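Sys-1 protein (Caenorhabditis elegans, PDB 3C2G) is a beta-catenin homologue that coregulates transcription in the Wnt asymmetry pathway, activating or repressing target genes with partners such as the TCF factor POP-1. Local coordinates at residues 206-211 with 268-273; 233-238 with 258-263; 118-123 with 170-175; 327-332 with 346-351. All coordinates share one frame; numbering follows the deposited sequence.

Contact 1: residues 206-211 with 268-273; sequences DYFIWN and GLLLHD
His-272 reaches Asp-206 by a side-chain hydrogen bond that looks different from each end. On the histidine side NE2 donates a hydrogen bond to OD1 of Asp-206 at 2.7 Å, with OD1 practically in the plane of the imidazole and the N-H...O angle at 161°. On the aspartate side the donor comes from above the carboxylate, 45° out of its plane. With CG between its backbone N and carbonyl carbon (chi1 57°), the His-272 ring is turned toward helix 202-210, just past the inverse gamma turn centred on Leu-271. Beside this polar pair the contact is van der Waals packing: Ile-209 CD1 lies 3.4 Å from Leu-270 O, and the apolar pairs are Ile-209 CD1 with Leu-270 CB at 4.2 Å and Phe-208 CB with Leu-270 CD2 at 4.0 Å. An alanine at Asp-206 would remove the acceptor, and His-272 would probably be left without its mate here and freer to turn. The bond thus ties helix 202-210 to the exit of helix 251-270. Helix 189-198 packs on Phe-208, helix 224-239 takes Ile-209 and Leu-270 on Ile-225, Leu-224 and Leu-228, and helix 274-282, with Asp-273 as its N-cap, covers Leu-271.

Contact 2: residues 233-238 with 258-263; sequences IGSYRL and QVIIRT
Val-259 makes the first touch, its CG1 lying 3.6 Å from OG of Ser-235. This is packing against a hydroxyl whose polar partner is on its own helix: Ser-235 OG is hydrogen-bonded to the carbonyl O of Val-231, one turn back. The next residue, Ile-260, does most of the work. Its CG1 swings to the side of its own backbone N (chi1 -70°) and the chain runs on extended, putting two successive carbons against Ser-235: CG1 lies 3.6 Å and CD1 3.7 Å from Ser-235 CB. The tip then slides past the serine, CD1 ending 4.1 Å from the backbone N of Tyr-236, while the tyrosine ring itself leads away from this helix. Further on, Thr-263 bonds to its own helix with its hydroxyl, while its side chain packs on Leu-228 and Met-232 of helix 224-239, outside segment 233-238. Its OG1 donates to Val-259 O at 2.8 Å, and its N reaches the same oxygen at 3.0 Å from the opposite face of the carbonyl plane, so two bonds hold that acceptor. The two helical segments run nearly antiparallel, at 152°, with axes 9.5 Å apart; they belong to consecutive helices, 224-239 and 251-270, of the all-helical armadillo domain. Helix 285-292 closes one side, with Val-292 against both Ile-260 and Tyr-236, and helix 189-198 brings Phe-191 up to Thr-263.

Contact 3: residues 118-123 with 170-175; sequences LICNLI and VGTLSE
Thr-172 turns its methyl toward two backbone carbonyl oxygens near the end of helix 115-122: CG2 lies 3.9 Å from Cys-120 O and 3.8 Å from Ile-123 O. The same methyl comes to 4.1 Å from Ile-123 CG1, the two side chains crossing at a slant. Next to it CD1 of Ile-123 meets CD2 of Leu-173 at 4.2 Å. Ile-123 has its CG1 between the backbone N and the carbonyl carbon (chi1 55°), which carries the tip of the side chain over to helix 167-174. The threonine hydroxyl passes 4.0 Å from Cys-120 SG, but its hydrogen bond is to Lys-168 O, one turn back on its own helix; that bond probably helps hold the rotation in which the methyl faces helix 115-122. One shell further out, Tyr-176 OH is hydrogen-bonded to Ile-123 O. Val-140 and Phe-141 of helix 134-150 pack on Ile-123, while Ile-193 and Phe-194 of helix 189-198 pack on Leu-173. Helices distant in sequence thus meet through the methyls of a threonine, an isoleucine and a leucine, and the carbonyl end of one of them, packing of the kind that builds the continuous hydrophobic core of an armadillo superhelix.

Contact 4: residues 327-332 with 346-351; sequences PFLLRL and TGFLSN
Leu-329 reaches across to the ring of Phe-348. CB points toward helix 339-352, and CG, placed beside the backbone N (chi1 -65°), carries the branch onward without itself touching the ring. CD1 makes the contact: it lies 3.6 Å from Phe-348 CE2, 4.0 Å from CD2 and 4.1 Å from CZ, with CE2 nearest and its two ring neighbours slightly farther, an oblique approach. CD2, the other branch, diverges from that ring. Phe-348 answers with CG anti to its backbone N (chi1 174°), and the two side chains cross at about a right angle. Leu-308 of helix 298-311 packs on both of them. The two segments lie on consecutive helices of the armadillo domain, 325-335 and 339-352, joined by a short turn, and the second also meets the bound peptide: Asn-351 hydrogen-bonds the peptide backbone through ND2, which also pairs with Ser-312 OG. On the next residue of each helix a second apolar pair forms, Leu-330 CD2 lying 3.7 Å from Leu-349 CD2 and 4.0 Å from its CD1. Leu-371 and Leu-372 of helix 368-377 back this pair, the first on Leu-330 and the second on Leu-349. Thr-404 of helix 388-409 also packs on Leu-349.

Overall arrangement
Going from the N terminus, contact 3 comes first: it brings helix 115-122 to helix 167-174 and closes a loop of 46 residues, most of them helical. Contact 1 opens after it, closing 56 residues between helix 202-210 and the end of helix 251-270, and within its span sits contact 2, a shorter-range pairing of helix 224-239 with that same helix 251-270 that closes a loop of 19 residues. Contact 4 follows, closing 13 residues between helices 325-335 and 339-352. No two loops cross. Contacts 1 and 3 touch, Phe-208 CZ lying 3.8 Å from Val-170 CG1, whereas contacts 3 and 4, with centres about 40 Å apart, mark well-separated stations along the elongated superhelix.

Contact 1: residues 206-211 with 268-273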
loop_
_atom_site.group_PDB
_atom_site.type_symbol
_atom_site.label_atom_id
_atom_site.label_comp_id
_atom_site.label_asym_id
_atom_site.label_seq_id
_atom_site.Cartn_x
_atom_site.Cartn_y
_atom_site.Cartn_z
ATOM N N ASP A 206 -11.942 13.301 -0.805
ATOM C CA ASP A 206 -13.070 13.323 -1.729
ATOM C C ASP A 206 -13.362 14.702 -2.281
ATOM O O ASP A 206 -13.898 14.829 -3.377
ATOM C CB ASP A 206 -14.324 12.762 -1.064
ATOM C CG ASP A 206 -14.319 11.255 -0.990
ATOM O OD1 ASP A 206 -13.482 10.615 -1.658
ATOM O OD2 ASP A 206 -15.160 10.704 -0.261
ATOM N N TYR A 207 -13.041 15.744 -1.527
ATOM C CA TYR A 207 -13.216 17.079 -2.073
ATOM C C TYR A 207 -12.175 17.328 -3.163
ATOM O O TYR A 207 -12.499 17.861 -4.224
ATOM C CB TYR A 207 -13.188 18.184 -0.999
ATOM C CG TYR A 207 -13.293 19.562 -1.618
ATOM C CD1 TYR A 207 -14.453 19.956 -2.286
ATOM C CD2 TYR A 207 -12.217 20.452 -1.580
ATOM C CE1 TYR A 207 -14.552 21.209 -2.886
ATOM C CE2 TYR A 207 -12.306 21.718 -2.178
ATOM C CZ TYR A 207 -13.480 22.086 -2.827
ATOM O OH TYR A 207 -13.583 23.328 -3.423
ATOM N N PHE A 208 -10.938 16.917 -2.899
ATOM C CA PHE A 208 -9.853 17.071 -3.870
ATOM C C PHE A 208 -10.047 16.247 -5.139
ATOM O O PHE A 208 -9.767 16.723 -6.230
ATOM C CB PHE A 208 -8.496 16.754 -3.238
ATOM C CG PHE A 208 -8.040 17.777 -2.240
ATOM C CD1 PHE A 208 -8.280 19.130 -2.448
ATOM C CD2 PHE A 208 -7.343 17.387 -1.099
ATOM C CE1 PHE A 208 -7.852 20.071 -1.524
ATOM C CE2 PHE A 208 -6.906 18.320 -0.174
ATOM C CZ PHE A 208 -7.159 19.661 -0.385
ATOM N N ILE A 209 -10.524 15.016 -4.985
ATOM C CA ILE A 209 -10.776 14.137 -6.115
ATOM C C ILE A 209 -12.007 14.585 -6.900
ATOM O O ILE A 209 -11.913 14.951 -8.074
ATOM C CB ILE A 209 -10.982 12.684 -5.647
ATOM C CG1 ILE A 209 -9.688 12.112 -5.084
ATOM C CG2 ILE A 209 -11.468 11.812 -6.790
ATOM C CD1 ILE A 209 -9.915 10.933 -4.173
ATOM N N TRP A 210 -13.155 14.569 -6.234
ATOM C CA TRP A 210 -14.432 14.670 -6.912
ATOM C C TRP A 210 -14.959 16.092 -7.061
ATOM O O TRP A 210 -15.806 16.344 -7.909
ATOM C CB TRP A 210 -15.457 13.778 -6.219
ATOM C CG TRP A 210 -15.058 12.339 -6.232
ATOM C CD1 TRP A 210 -14.643 11.593 -5.170
ATOM C CD2 TRP A 210 -15.008 11.475 -7.372
ATOM N NE1 TRP A 210 -14.359 10.314 -5.569
ATOM C CE2 TRP A 210 -14.563 10.216 -6.920
ATOM C CE3 TRP A 210 -15.295 11.644 -8.735
ATOM C CZ2 TRP A 210 -14.404 9.121 -7.782
ATOM C CZ3 TRP A 210 -15.137 10.559 -9.590
ATOM C CH2 TRP A 210 -14.697 9.313 -9.109
ATOM N N ASN A 211 -14.465 17.017 -6.243
ATOM C CA ASN A 211 -14.923 18.408 -6.291
ATOM C C ASN A 211 -16.458 18.478 -6.285
ATOM O O ASN A 211 -17.061 19.226 -7.054
ATOM C CB ASN A 211 -14.331 19.109 -7.526
ATOM C CG ASN A 211 -14.310 20.632 -7.405
ATOM O OD1 ASN A 211 -15.121 21.234 -6.694
ATOM N ND2 ASN A 211 -13.380 21.262 -8.121
ATOM N N GLY A 268 -1.327 7.941 -3.872
ATOM C CA GLY A 268 -1.502 6.879 -2.895
ATOM C C GLY A 268 -2.381 7.290 -1.720
ATOM O O GLY A 268 -3.262 6.540 -1.303
ATOM N N LEU A 269 -2.155 8.486 -1.172
ATOM C CA LEU A 269 -2.964 8.939 -0.055
ATOM C C LEU A 269 -4.376 9.309 -0.440
ATOM O O LEU A 269 -5.301 9.101 0.344
ATOM C CB LEU A 269 -2.291 10.087 0.683
ATOM C CG LEU A 269 -1.883 9.596 2.073
ATOM C CD1 LEU A 269 -0.382 9.852 2.357
ATOM C CD2 LEU A 269 -2.814 10.190 3.148
ATOM N N LEU A 270 -4.556 9.847 -1.637
ATOM C CA LEU A 270 -5.875 10.294 -2.044
ATOM C C LEU A 270 -6.814 9.136 -2.345
ATOM O O LEU A 270 -7.996 9.190 -2.021
ATOM C CB LEU A 270 -5.778 11.188 -3.271
ATOM C CG LEU A 270 -5.363 12.630 -3.037
ATOM C CD1 LEU A 270 -4.981 13.246 -4.372
ATOM C CD2 LEU A 270 -6.501 13.406 -2.367
ATOM N N LEU A 271 -6.285 8.090 -2.974
ATOM C CA LEU A 271 -7.119 7.005 -3.476
ATOM C C LEU A 271 -7.486 6.016 -2.371
ATOM O O LEU A 271 -7.014 4.883 -2.351
ATOM C CB LEU A 271 -6.420 6.326 -4.654
ATOM C CG LEU A 271 -6.000 7.297 -5.758
ATOM C CD1 LEU A 271 -5.113 6.573 -6.744
ATOM C CD2 LEU A 271 -7.189 7.992 -6.458
ATOM N N HIS A 272 -8.324 6.469 -1.448
ATOM C CA HIS A 272 -8.606 5.733 -0.217
ATOM C C HIS A 272 -9.552 4.531 -0.379
ATOM O O HIS A 272 -9.495 3.579 0.403
ATOM C CB HIS A 272 -9.126 6.695 0.857
ATOM C CG HIS A 272 -10.348 7.460 0.450
ATOM N ND1 HIS A 272 -11.602 7.179 0.949
ATOM C CD2 HIS A 272 -10.510 8.498 -0.408
ATOM C CE1 HIS A 272 -12.481 8.015 0.421
ATOM N NE2 HIS A 272 -11.846 8.821 -0.411
ATOM N N ASP A 273 -10.414 4.568 -1.392
ATOM C CA ASP A 273 -11.428 3.533 -1.564
ATOM C C ASP A 273 -11.652 3.152 -3.022
ATOM O O ASP A 273 -10.991 3.685 -3.921
ATOM C CB ASP A 273 -12.753 3.974 -0.924
ATOM C CG ASP A 273 -13.361 5.206 -1.591
ATOM O OD1 ASP A 273 -13.031 5.521 -2.755
ATOM O OD2 ASP A 273 -14.197 5.862 -0.943
#

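Contact 2: residues 233-238 with 258-263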
loop_
_atom_site.group_PDB
_atom_site.type_symbol
_atom_site.label_atom_id
_atom_site.label_comp_id
_atom_site.label_asym_id
_atom_site.label_seq_id
_atom_site.Cartn_x
_atom_site.Cartn_y
_atom_site.Cartn_z
ATOM N N ILE A 233 3.148 13.187 -16.016
ATOM C CA ILE A 233 3.453 13.012 -17.417
ATOM C C ILE A 233 4.301 14.142 -17.978
ATOM O O ILE A 233 5.248 13.890 -18.716
ATOM C CB ILE A 233 2.163 12.798 -18.247
ATOM C CG1 ILE A 233 1.551 11.446 -17.887
ATOM C CG2 ILE A 233 2.438 12.875 -19.750
ATOM C CD1 ILE A 233 2.458 10.244 -18.198
ATOM N N GLY A 234 3.939 15.373 -17.644
ATOM C CA GLY A 234 4.771 16.530 -17.914
ATOM C C GLY A 234 6.198 16.377 -17.410
ATOM O O GLY A 234 7.139 16.700 -18.123
ATOM N N SER A 235 6.370 15.879 -16.193
ATOM C CA SER A 235 7.716 15.644 -15.677
ATOM C C SER A 235 8.395 14.520 -16.447
ATOM O O SER A 235 9.579 14.633 -16.804
ATOM C CB SER A 235 7.708 15.319 -14.179
ATOM O OG SER A 235 7.032 16.307 -13.413
ATOM N N TYR A 236 7.654 13.443 -16.716
ATOM C CA TYR A 236 8.228 12.336 -17.466
ATOM C C TYR A 236 8.730 12.832 -18.817
ATOM O O TYR A 236 9.835 12.510 -19.235
ATOM C CB TYR A 236 7.259 11.164 -17.652
ATOM C CG TYR A 236 7.901 10.087 -18.482
ATOM C CD1 TYR A 236 8.928 9.297 -17.956
ATOM C CD2 TYR A 236 7.542 9.905 -19.811
ATOM C CE1 TYR A 236 9.564 8.336 -18.729
ATOM C CE2 TYR A 236 8.155 8.943 -20.587
ATOM C CZ TYR A 236 9.166 8.160 -20.041
ATOM O OH TYR A 236 9.777 7.202 -20.823
ATOM N N ARG A 237 7.928 13.648 -19.477
ATOM C CA ARG A 237 8.311 14.157 -20.770
ATOM C C ARG A 237 9.660 14.858 -20.751
ATOM O O ARG A 237 10.393 14.791 -21.726
ATOM C CB ARG A 237 7.240 15.089 -21.321
ATOM C CG ARG A 237 6.120 14.352 -22.027
ATOM C CD ARG A 237 5.110 15.307 -22.593
ATOM N NE ARG A 237 4.503 14.734 -23.789
ATOM C CZ ARG A 237 3.740 15.405 -24.649
ATOM N NH1 ARG A 237 3.469 16.693 -24.450
ATOM N NH2 ARG A 237 3.245 14.780 -25.711
ATOM N N LEU A 238 9.989 15.518 -19.643
ATOM C CA LEU A 238 11.200 16.325 -19.583
ATOM C C LEU A 238 12.424 15.527 -19.172
ATOM O O LEU A 238 13.551 15.906 -19.490
ATOM C CB LEU A 238 11.013 17.512 -18.642
ATOM C CG LEU A 238 10.036 18.592 -19.122
ATOM C CD1 LEU A 238 9.616 19.471 -17.938
ATOM C CD2 LEU A 238 10.611 19.431 -20.248
ATOM N N GLN A 258 11.995 13.592 -8.214
ATOM C CA GLN A 258 11.404 13.770 -6.887
ATOM C C GLN A 258 9.958 14.269 -7.003
ATOM O O GLN A 258 9.096 13.831 -6.252
ATOM C CB GLN A 258 12.280 14.703 -6.039
ATOM C CG GLN A 258 12.430 14.299 -4.558
ATOM C CD GLN A 258 13.024 12.889 -4.327
ATOM O OE1 GLN A 258 13.950 12.446 -5.027
ATOM N NE2 GLN A 258 12.488 12.187 -3.326
ATOM N N VAL A 259 9.688 15.156 -7.955
ATOM C CA VAL A 259 8.323 15.586 -8.221
ATOM C C VAL A 259 7.414 14.395 -8.602
ATOM O O VAL A 259 6.271 14.306 -8.153
ATOM C CB VAL A 259 8.263 16.662 -9.325
ATOM C CG1 VAL A 259 6.832 16.799 -9.872
ATOM C CG2 VAL A 259 8.754 17.995 -8.798
ATOM N N ILE A 260 7.932 13.476 -9.416
ATOM C CA ILE A 260 7.171 12.292 -9.819
ATOM C C ILE A 260 6.898 11.356 -8.625
ATOM O O ILE A 260 5.791 10.833 -8.466
ATOM C CB ILE A 260 7.911 11.537 -10.938
ATOM C CG1 ILE A 260 7.869 12.338 -12.230
ATOM C CG2 ILE A 260 7.349 10.118 -11.122
ATOM C CD1 ILE A 260 9.021 12.011 -13.147
ATOM N N ILE A 261 7.916 11.145 -7.804
ATOM C CA ILE A 261 7.809 10.289 -6.634
ATOM C C ILE A 261 6.807 10.825 -5.610
ATOM O O ILE A 261 5.992 10.077 -5.084
ATOM C CB ILE A 261 9.198 10.043 -5.993
ATOM C CG1 ILE A 261 10.061 9.198 -6.947
ATOM C CG2 ILE A 261 9.058 9.384 -4.633
ATOM C CD1 ILE A 261 11.505 8.981 -6.520
ATOM N N ARG A 262 6.842 12.118 -5.347
ATOM C CA ARG A 262 5.884 12.707 -4.426
ATOM C C ARG A 262 4.465 12.742 -5.004
ATOM O O ARG A 262 3.488 12.720 -4.261
ATOM C CB ARG A 262 6.341 14.106 -3.987
ATOM C CG ARG A 262 7.596 14.104 -3.081
ATOM C CD ARG A 262 7.997 15.548 -2.744
ATOM N NE ARG A 262 9.252 15.666 -1.999
ATOM C CZ ARG A 262 9.348 16.059 -0.729
ATOM N NH1 ARG A 262 8.258 16.383 -0.035
ATOM N NH2 ARG A 262 10.542 16.137 -0.153
ATOM N N THR A 263 4.349 12.808 -6.323
ATOM C CA THR A 263 3.042 12.689 -6.957
ATOM C C THR A 263 2.484 11.271 -6.800
ATOM O O THR A 263 1.299 11.115 -6.536
ATOM C CB THR A 263 3.103 13.082 -8.421
ATOM O OG1 THR A 263 3.488 14.458 -8.510
ATOM C CG2 THR A 263 1.760 12.894 -9.098
#

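Contact 3: residues 118-123 with 170-175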
loop_
_atom_site.group_PDB
_atom_site.type_symbol
_atom_site.label_atom_id
_atom_site.label_comp_id
_atom_site.label_asym_id
_atom_site.label_seq_id
_atom_site.Cartn_x
_atom_site.Cartn_y
_atom_site.Cartn_z
ATOM N N LEU A 118 -2.692 36.528 4.546
ATOM C CA LEU A 118 -1.488 37.248 4.158
ATOM C C LEU A 118 -0.363 36.262 3.815
ATOM O O LEU A 118 0.303 36.418 2.790
ATOM C CB LEU A 118 -1.030 38.211 5.264
ATOM C CG LEU A 118 -1.906 39.413 5.626
ATOM C CD1 LEU A 118 -1.303 40.136 6.819
ATOM C CD2 LEU A 118 -2.096 40.385 4.461
ATOM N N ILE A 119 -0.166 35.262 4.677
ATOM C CA ILE A 119 0.883 34.258 4.503
ATOM C C ILE A 119 0.643 33.471 3.220
ATOM O O ILE A 119 1.482 33.455 2.322
ATOM C CB ILE A 119 0.968 33.294 5.722
ATOM C CG1 ILE A 119 1.684 33.969 6.897
ATOM C CG2 ILE A 119 1.646 31.971 5.351
ATOM C CD1 ILE A 119 3.179 34.078 6.759
ATOM N N CYS A 120 -0.522 32.850 3.136
ATOM C CA CYS A 120 -0.879 32.063 1.987
ATOM C C CYS A 120 -0.786 32.880 0.688
ATOM O O CYS A 120 -0.481 32.336 -0.375
ATOM C CB CYS A 120 -2.259 31.444 2.197
ATOM S SG CYS A 120 -3.316 31.496 0.764
ATOM N N ASN A 121 -1.012 34.185 0.781
ATOM C CA ASN A 121 -0.832 35.049 -0.377
ATOM C C ASN A 121 0.608 35.154 -0.871
ATOM O O ASN A 121 0.844 35.329 -2.057
ATOM C CB ASN A 121 -1.381 36.440 -0.126
ATOM C CG ASN A 121 -1.864 37.088 -1.397
ATOM O OD1 ASN A 121 -1.107 37.775 -2.101
ATOM N ND2 ASN A 121 -3.127 36.828 -1.739
ATOM N N LEU A 122 1.564 35.037 0.040
ATOM C CA LEU A 122 2.974 35.111 -0.314
ATOM C C LEU A 122 3.502 33.884 -1.094
ATOM O O LEU A 122 4.573 33.960 -1.697
ATOM C CB LEU A 122 3.816 35.343 0.937
ATOM C CG LEU A 122 3.619 36.688 1.643
ATOM C CD1 LEU A 122 3.761 36.547 3.152
ATOM C CD2 LEU A 122 4.578 37.709 1.126
ATOM N N ILE A 123 2.770 32.766 -1.077
ATOM C CA ILE A 123 3.155 31.602 -1.892
ATOM C C ILE A 123 2.308 31.451 -3.153
ATOM O O ILE A 123 2.331 30.411 -3.802
ATOM C CB ILE A 123 3.155 30.276 -1.105
ATOM C CG1 ILE A 123 1.795 30.035 -0.439
ATOM C CG2 ILE A 123 4.328 30.244 -0.128
ATOM C CD1 ILE A 123 1.660 28.665 0.169
ATOM N N VAL A 170 -6.153 26.166 -0.430
ATOM C CA VAL A 170 -6.168 24.950 -1.245
ATOM C C VAL A 170 -6.186 25.312 -2.730
ATOM O O VAL A 170 -5.507 24.673 -3.547
ATOM C CB VAL A 170 -7.277 23.935 -0.837
ATOM C CG1 VAL A 170 -6.973 23.344 0.526
ATOM C CG2 VAL A 170 -8.664 24.565 -0.837
ATOM N N GLY A 171 -6.925 26.373 -3.054
ATOM C CA GLY A 171 -6.852 27.017 -4.367
ATOM C C GLY A 171 -5.423 27.385 -4.729
ATOM O O GLY A 171 -4.916 26.984 -5.780
ATOM N N THR A 172 -4.755 28.119 -3.844
ATOM C CA THR A 172 -3.413 28.593 -4.124
ATOM C C THR A 172 -2.457 27.429 -4.396
ATOM O O THR A 172 -1.709 27.471 -5.371
ATOM C CB THR A 172 -2.890 29.548 -3.010
ATOM O OG1 THR A 172 -3.537 30.822 -3.145
ATOM C CG2 THR A 172 -1.371 29.760 -3.107
ATOM N N LEU A 173 -2.501 26.397 -3.555
ATOM C CA LEU A 173 -1.617 25.241 -3.708
ATOM C C LEU A 173 -1.907 24.494 -5.013
ATOM O O LEU A 173 -0.976 24.036 -5.687
ATOM C CB LEU A 173 -1.740 24.270 -2.527
ATOM C CG LEU A 173 -1.312 24.670 -1.106
ATOM C CD1 LEU A 173 -1.775 23.609 -0.130
ATOM C CD2 LEU A 173 0.202 24.911 -0.952
ATOM N N SER A 174 -3.194 24.391 -5.365
ATOM C CA SER A 174 -3.624 23.648 -6.543
ATOM C C SER A 174 -3.175 24.300 -7.826
ATOM O O SER A 174 -3.006 23.616 -8.834
ATOM C CB SER A 174 -5.143 23.503 -6.578
ATOM O OG SER A 174 -5.569 22.625 -5.560
ATOM N N GLU A 175 -3.006 25.618 -7.806
ATOM C CA GLU A 175 -2.617 26.334 -9.014
ATOM C C GLU A 175 -1.241 25.850 -9.492
ATOM O O GLU A 175 -0.931 25.924 -10.674
ATOM C CB GLU A 175 -2.665 27.855 -8.803
ATOM C CG GLU A 175 -2.629 28.668 -10.114
ATOM C CD GLU A 175 -2.757 30.191 -9.925
ATOM O OE1 GLU A 175 -3.358 30.637 -8.908
ATOM O OE2 GLU A 175 -2.267 30.944 -10.810
#

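Contact 4: residues 327-332 with 346-351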
loop_
_atom_site.group_PDB
_atom_site.type_symbol
_atom_site.label_atom_id
_atom_site.label_comp_id
_atom_site.label_asym_id
_atom_site.label_seq_id
_atom_site.Cartn_x
_atom_site.Cartn_y
_atom_site.Cartn_z
ATOM N N PRO A 327 2.245 -6.871 -20.897
ATOM C CA PRO A 327 3.559 -7.413 -21.273
ATOM C C PRO A 327 4.734 -6.593 -20.743
ATOM O O PRO A 327 5.761 -7.169 -20.359
ATOM C CB PRO A 327 3.531 -7.374 -22.796
ATOM C CG PRO A 327 2.094 -7.448 -23.134
ATOM C CD PRO A 327 1.388 -6.669 -22.078
ATOM N N PHE A 328 4.586 -5.272 -20.703
ATOM C CA PHE A 328 5.651 -4.423 -20.173
ATOM C C PHE A 328 5.913 -4.749 -18.717
ATOM O O PHE A 328 7.049 -4.948 -18.311
ATOM C CB PHE A 328 5.321 -2.932 -20.343
ATOM C CG PHE A 328 6.289 -2.014 -19.643
ATOM C CD1 PHE A 328 7.501 -1.674 -20.243
ATOM C CD2 PHE A 328 5.998 -1.507 -18.371
ATOM C CE1 PHE A 328 8.420 -0.827 -19.587
ATOM C CE2 PHE A 328 6.902 -0.677 -17.711
ATOM C CZ PHE A 328 8.116 -0.330 -18.321
ATOM N N LEU A 329 4.849 -4.808 -17.929
ATOM C CA LEU A 329 4.964 -5.147 -16.512
ATOM C C LEU A 329 5.531 -6.548 -16.252
ATOM O O LEU A 329 6.309 -6.731 -15.327
ATOM C CB LEU A 329 3.628 -4.939 -15.794
ATOM C CG LEU A 329 3.173 -3.467 -15.763
ATOM C CD1 LEU A 329 1.798 -3.343 -15.155
ATOM C CD2 LEU A 329 4.176 -2.559 -15.016
ATOM N N LEU A 330 5.162 -7.530 -17.071
ATOM C CA LEU A 330 5.752 -8.856 -16.944
ATOM C C LEU A 330 7.246 -8.833 -17.210
ATOM O O LEU A 330 8.006 -9.492 -16.509
ATOM C CB LEU A 330 5.054 -9.862 -17.861
ATOM C CG LEU A 330 3.613 -10.113 -17.433
ATOM C CD1 LEU A 330 2.815 -10.718 -18.561
ATOM C CD2 LEU A 330 3.571 -10.970 -16.181
ATOM N N ARG A 331 7.660 -8.065 -18.212
ATOM C CA ARG A 331 9.070 -7.899 -18.525
ATOM C C ARG A 331 9.815 -7.271 -17.356
ATOM O O ARG A 331 10.892 -7.726 -16.979
ATOM C CB ARG A 331 9.240 -7.039 -19.770
ATOM C CG ARG A 331 10.533 -7.306 -20.539
ATOM C CD ARG A 331 10.567 -6.542 -21.884
ATOM N NE ARG A 331 9.267 -6.545 -22.583
ATOM C CZ ARG A 331 8.594 -5.448 -22.943
ATOM N NH1 ARG A 331 9.100 -4.238 -22.703
ATOM N NH2 ARG A 331 7.422 -5.560 -23.559
ATOM N N LEU A 332 9.223 -6.230 -16.779
ATOM C CA LEU A 332 9.770 -5.577 -15.593
ATOM C C LEU A 332 9.973 -6.546 -14.436
ATOM O O LEU A 332 11.040 -6.580 -13.846
ATOM C CB LEU A 332 8.874 -4.413 -15.157
ATOM C CG LEU A 332 9.492 -3.513 -14.087
ATOM C CD1 LEU A 332 10.689 -2.765 -14.679
ATOM C CD2 LEU A 332 8.463 -2.541 -13.509
ATOM N N THR A 346 3.957 -8.714 -8.881
ATOM C CA THR A 346 3.234 -9.971 -8.779
ATOM C C THR A 346 1.900 -9.783 -8.051
ATOM O O THR A 346 0.933 -10.495 -8.339
ATOM C CB THR A 346 4.062 -11.109 -8.088
ATOM O OG1 THR A 346 4.423 -10.725 -6.753
ATOM C CG2 THR A 346 5.311 -11.455 -8.886
ATOM N N GLY A 347 1.866 -8.848 -7.094
ATOM C CA GLY A 347 0.646 -8.510 -6.374
ATOM C C GLY A 347 -0.365 -7.923 -7.335
ATOM O O GLY A 347 -1.522 -8.323 -7.353
ATOM N N PHE A 348 0.090 -6.986 -8.157
ATOM C CA PHE A 348 -0.712 -6.407 -9.220
ATOM C C PHE A 348 -1.236 -7.448 -10.234
ATOM O O PHE A 348 -2.392 -7.391 -10.656
ATOM C CB PHE A 348 0.102 -5.331 -9.950
ATOM C CG PHE A 348 -0.583 -4.779 -11.154
ATOM C CD1 PHE A 348 -1.480 -3.732 -11.038
ATOM C CD2 PHE A 348 -0.360 -5.328 -12.407
ATOM C CE1 PHE A 348 -2.128 -3.217 -12.169
ATOM C CE2 PHE A 348 -1.011 -4.841 -13.531
ATOM C CZ PHE A 348 -1.889 -3.781 -13.416
ATOM N N LEU A 349 -0.366 -8.364 -10.641
ATOM C CA LEU A 349 -0.703 -9.396 -11.598
ATOM C C LEU A 349 -1.849 -10.262 -11.074
ATOM O O LEU A 349 -2.823 -10.513 -11.784
ATOM C CB LEU A 349 0.540 -10.251 -11.870
ATOM C CG LEU A 349 0.470 -11.298 -12.976
ATOM C CD1 LEU A 349 0.061 -10.681 -14.335
ATOM C CD2 LEU A 349 1.804 -12.055 -13.068
ATOM N N SER A 350 -1.756 -10.662 -9.809
ATOM C CA SER A 350 -2.772 -11.521 -9.191
ATOM C C SER A 350 -4.156 -10.900 -9.194
ATOM O O SER A 350 -5.125 -11.599 -9.463
ATOM C CB SER A 350 -2.379 -11.918 -7.774
ATOM O OG SER A 350 -2.302 -10.773 -6.951
ATOM N N ASN A 351 -4.247 -9.596 -8.917
ATOM C CA ASN A 351 -5.534 -8.897 -8.952
ATOM C C ASN A 351 -6.021 -8.584 -10.360
ATOM O O ASN A 351 -7.219 -8.670 -10.634
ATOM C CB ASN A 351 -5.498 -7.598 -8.148
ATOM C CG ASN A 351 -5.442 -7.828 -6.654
ATOM O OD1 ASN A 351 -5.911 -8.842 -6.146
ATOM N ND2 ASN A 351 -4.861 -6.871 -5.934
#